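Local coordinates for protein beta-galactosidase (Bacillus circulans subsp. alkalophilus, PDB 3TTY) that hydrolyses beta-galactosides, releasing terminal galactose, and binds galactose in a pocket of its TIM-barrel domain, at residues M269-W274 against S299-M304. Sequence-based numbering, arbitrary orientation.
Sequences MDVVSW and SGQPFM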
ATOM      1  N   MET A 269     -35.632   6.786 -13.711  1.00 20.35           N
ATOM      2  CA  MET A 269     -35.464   5.750 -14.742  1.00 20.44           C
ATOM      3  C   MET A 269     -36.764   4.980 -14.995  1.00 21.03           C
ATOM      4  O   MET A 269     -37.489   4.669 -14.054  1.00 22.89           O
ATOM      5  CB  MET A 269     -34.381   4.751 -14.314  1.00 20.75           C
ATOM      6  CG  MET A 269     -33.004   5.356 -14.126  1.00 19.43           C
ATOM      7  SD  MET A 269     -31.968   4.339 -13.065  1.00 25.40           S
ATOM      8  CE  MET A 269     -31.487   3.043 -14.213  1.00 19.79           C
ATOM      9  N   ASP A 270     -37.050   4.650 -16.253  1.00 21.45           N
ATOM     10  CA  ASP A 270     -38.277   3.915 -16.580  1.00 22.74           C
ATOM     11  C   ASP A 270     -38.231   2.489 -16.055  1.00 24.06           C
ATOM     12  O   ASP A 270     -39.246   1.917 -15.656  1.00 24.11           O
ATOM     13  CB  ASP A 270     -38.512   3.890 -18.087  1.00 23.36           C
ATOM     14  CG  ASP A 270     -38.954   5.236 -18.632  1.00 22.75           C
ATOM     15  OD1 ASP A 270     -39.673   5.978 -17.922  1.00 24.72           O
ATOM     16  OD2 ASP A 270     -38.573   5.554 -19.772  1.00 22.75           O
ATOM     17  N   VAL A 271     -37.031   1.925 -16.072  1.00 23.17           N
ATOM     18  CA  VAL A 271     -36.784   0.581 -15.596  1.00 18.42           C
ATOM     19  C   VAL A 271     -35.332   0.525 -15.150  1.00 19.67           C
ATOM     20  O   VAL A 271     -34.476   1.222 -15.697  1.00 19.53           O
ATOM     21  CB  VAL A 271     -37.009  -0.460 -16.714  1.00 16.03           C
ATOM     22  CG1 VAL A 271     -35.901  -0.384 -17.727  1.00 15.58           C
ATOM     23  CG2 VAL A 271     -37.093  -1.862 -16.133  1.00 19.31           C
ATOM     24  N   VAL A 272     -35.056  -0.292 -14.146  1.00 18.62           N
ATOM     25  CA  VAL A 272     -33.698  -0.475 -13.677  1.00 17.71           C
ATOM     26  C   VAL A 272     -33.011  -1.502 -14.562  1.00 20.71           C
ATOM     27  O   VAL A 272     -33.659  -2.370 -15.129  1.00 20.33           O
ATOM     28  CB  VAL A 272     -33.689  -0.951 -12.219  1.00 19.07           C
ATOM     29  CG1 VAL A 272     -32.299  -1.433 -11.809  1.00 16.57           C
ATOM     30  CG2 VAL A 272     -34.195   0.163 -11.298  1.00 14.76           C
ATOM     31  N   SER A 273     -31.700  -1.370 -14.723  1.00 18.87           N
ATOM     32  CA  SER A 273     -30.913  -2.401 -15.373  1.00 15.64           C
ATOM     33  C   SER A 273     -29.585  -2.422 -14.656  1.00 19.53           C
ATOM     34  O   SER A 273     -29.196  -1.420 -14.042  1.00 19.91           O
ATOM     35  CB  SER A 273     -30.728  -2.106 -16.860  1.00 18.59           C
ATOM     36  OG  SER A 273     -29.847  -1.018 -17.075  1.00 16.37           O
ATOM     37  N   TRP A 274     -28.898  -3.560 -14.685  1.00 20.17           N
ATOM     38  CA  TRP A 274     -27.634  -3.656 -13.963  1.00 17.67           C
ATOM     39  C   TRP A 274     -26.714  -4.725 -14.509  1.00 19.37           C
ATOM     40  O   TRP A 274     -27.107  -5.541 -15.345  1.00 20.04           O
ATOM     41  CB  TRP A 274     -27.865  -3.802 -12.447  1.00 16.41           C
ATOM     42  CG  TRP A 274     -27.937  -5.193 -11.866  1.00 16.14           C
ATOM     43  CD1 TRP A 274     -28.954  -6.107 -12.009  1.00 19.61           C
ATOM     44  CD2 TRP A 274     -26.982  -5.795 -10.979  1.00 16.96           C
ATOM     45  NE1 TRP A 274     -28.672  -7.249 -11.285  1.00 18.25           N
ATOM     46  CE2 TRP A 274     -27.470  -7.082 -10.644  1.00 15.29           C
ATOM     47  CE3 TRP A 274     -25.757  -5.376 -10.443  1.00 16.87           C
ATOM     48  CZ2 TRP A 274     -26.776  -7.948  -9.800  1.00 16.92           C
ATOM     49  CZ3 TRP A 274     -25.065  -6.242  -9.602  1.00 16.13           C
ATOM     50  CH2 TRP A 274     -25.575  -7.514  -9.295  1.00 16.81           C
ATOM     51  N   SER A 299     -39.315  -0.300  -6.020  1.00 20.54           N
ATOM     52  CA  SER A 299     -40.352  -0.903  -5.183  1.00 24.74           C
ATOM     53  C   SER A 299     -40.957  -2.202  -5.736  1.00 29.16           C
ATOM     54  O   SER A 299     -42.169  -2.415  -5.672  1.00 26.33           O
ATOM     55  CB  SER A 299     -41.452   0.122  -4.899  1.00 26.85           C
ATOM     56  OG  SER A 299     -40.910   1.249  -4.248  1.00 23.50           O
ATOM     57  N   GLY A 300     -40.113  -3.079  -6.268  1.00 27.97           N
ATOM     58  CA  GLY A 300     -40.593  -4.365  -6.734  1.00 21.19           C
ATOM     59  C   GLY A 300     -40.653  -4.541  -8.239  1.00 27.33           C
ATOM     60  O   GLY A 300     -40.774  -5.669  -8.721  1.00 28.07           O
ATOM     61  N   GLN A 301     -40.587  -3.443  -8.989  1.00 23.09           N
ATOM     62  CA  GLN A 301     -40.658  -3.537 -10.443  1.00 23.02           C
ATOM     63  C   GLN A 301     -39.526  -4.402 -10.991  1.00 23.36           C
ATOM     64  O   GLN A 301     -38.371  -4.278 -10.576  1.00 18.38           O
ATOM     65  CB  GLN A 301     -40.635  -2.156 -11.096  1.00 20.82           C
ATOM     66  CG  GLN A 301     -40.762  -2.194 -12.604  1.00 25.16           C
ATOM     67  CD  GLN A 301     -40.690  -0.814 -13.225  1.00 28.51           C
ATOM     68  OE1 GLN A 301     -41.122   0.169 -12.619  1.00 22.97           O
ATOM     69  NE2 GLN A 301     -40.131  -0.728 -14.439  1.00 24.73           N
ATOM     70  N   PRO A 302     -39.863  -5.319 -11.904  1.00 25.82           N
ATOM     71  CA  PRO A 302     -38.815  -6.179 -12.465  1.00 24.57           C
ATOM     72  C   PRO A 302     -37.753  -5.335 -13.176  1.00 21.84           C
ATOM     73  O   PRO A 302     -38.051  -4.226 -13.615  1.00 19.88           O
ATOM     74  CB  PRO A 302     -39.584  -7.062 -13.458  1.00 23.99           C
ATOM     75  CG  PRO A 302     -40.988  -7.085 -12.915  1.00 25.16           C
ATOM     76  CD  PRO A 302     -41.212  -5.713 -12.348  1.00 21.75           C
ATOM     77  N   PHE A 303     -36.530  -5.844 -13.284  1.00 18.72           N
ATOM     78  CA  PHE A 303     -35.456  -5.071 -13.902  1.00 19.99           C
ATOM     79  C   PHE A 303     -34.822  -5.803 -15.089  1.00 20.66           C
ATOM     80  O   PHE A 303     -35.136  -6.960 -15.357  1.00 20.64           O
ATOM     81  CB  PHE A 303     -34.380  -4.787 -12.860  1.00 17.91           C
ATOM     82  CG  PHE A 303     -33.832  -6.029 -12.236  1.00 19.41           C
ATOM     83  CD1 PHE A 303     -32.778  -6.705 -12.826  1.00 17.26           C
ATOM     84  CD2 PHE A 303     -34.399  -6.547 -11.082  1.00 17.67           C
ATOM     85  CE1 PHE A 303     -32.283  -7.864 -12.264  1.00 16.62           C
ATOM     86  CE2 PHE A 303     -33.919  -7.708 -10.520  1.00 15.08           C
ATOM     87  CZ  PHE A 303     -32.852  -8.363 -11.102  1.00 20.25           C
ATOM     88  N   MET A 304     -33.927  -5.117 -15.792  1.00 19.38           N
ATOM     89  CA  MET A 304     -33.093  -5.751 -16.808  1.00 18.71           C
ATOM     90  C   MET A 304     -31.778  -6.199 -16.189  1.00 19.32           C
ATOM     91  O   MET A 304     -31.149  -5.443 -15.451  1.00 18.97           O
ATOM     92  CB  MET A 304     -32.777  -4.775 -17.952  1.00 17.35           C
ATOM     93  CG  MET A 304     -33.981  -4.207 -18.674  1.00 15.23           C
ATOM     94  SD  MET A 304     -33.535  -3.017 -19.958  1.00 20.98           S
ATOM     95  CE  MET A 304     -32.572  -4.031 -21.099  1.00 17.78           C
TER
HETATM   96  O   HOH W   1     -37.078  -1.841 -12.619  1.00 21.22           O
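A side-chain amide and a water molecule stand in for backbone pairing where Gln301 bonds to Asp270 and a water links Pro302 to Val272, at the entry to two neighbouring parallel strands of a TIM barrel. Strands 273-275 and 303-307, joined through helix 284-296, form one beta-alpha-beta unit, and this contact illustrates how a neighbouring pair of barrel strands meets before its regular ladder begins. With CG anti to the backbone N (chi1 -178°) and the chain extended beyond it, Gln301 reaches across so that NE2 donates to Asp270 O at 3.0 Å. The acceptor lies close to the amide plane of Gln301, and the N-H meets a lone pair in the carbonyl plane. Cutting Gln301 back to an alanine would remove the amide, which is likely to leave Asp270 O without this donor and CG2 of Val271 without the NE2 it packs against. One step inward, the water accepts from Val272 N at 3.0 Å and lies 2.8 Å from Pro302 O, to which it can donate, bridging backbones still too far apart for direct pairing. Regular parallel pairing then takes over: Met304 N gives an almost straight bond to Val272 O, 2.8 Å long, and Met304 O receives Trp274 N, a more bent bond at 138°. Ser273 and Met304 share one face of the sheet, Ser273 CB lying 3.5 Å from Met304 CB, and OG of Ser273 is held by Thr251 O in the preceding strand. On the helix-facing side, Phe303 and Trp274 run side by side, an offset edge-to-face pair with planes at 70°; both rings pack on Met294 and His291, whose ND1 hydrogen-bonds Trp274 NE1. At the indole edge, near its plane, Phe303 CE1 lies 3.8 Å from both Trp274 CD1 and Trp274 NE1.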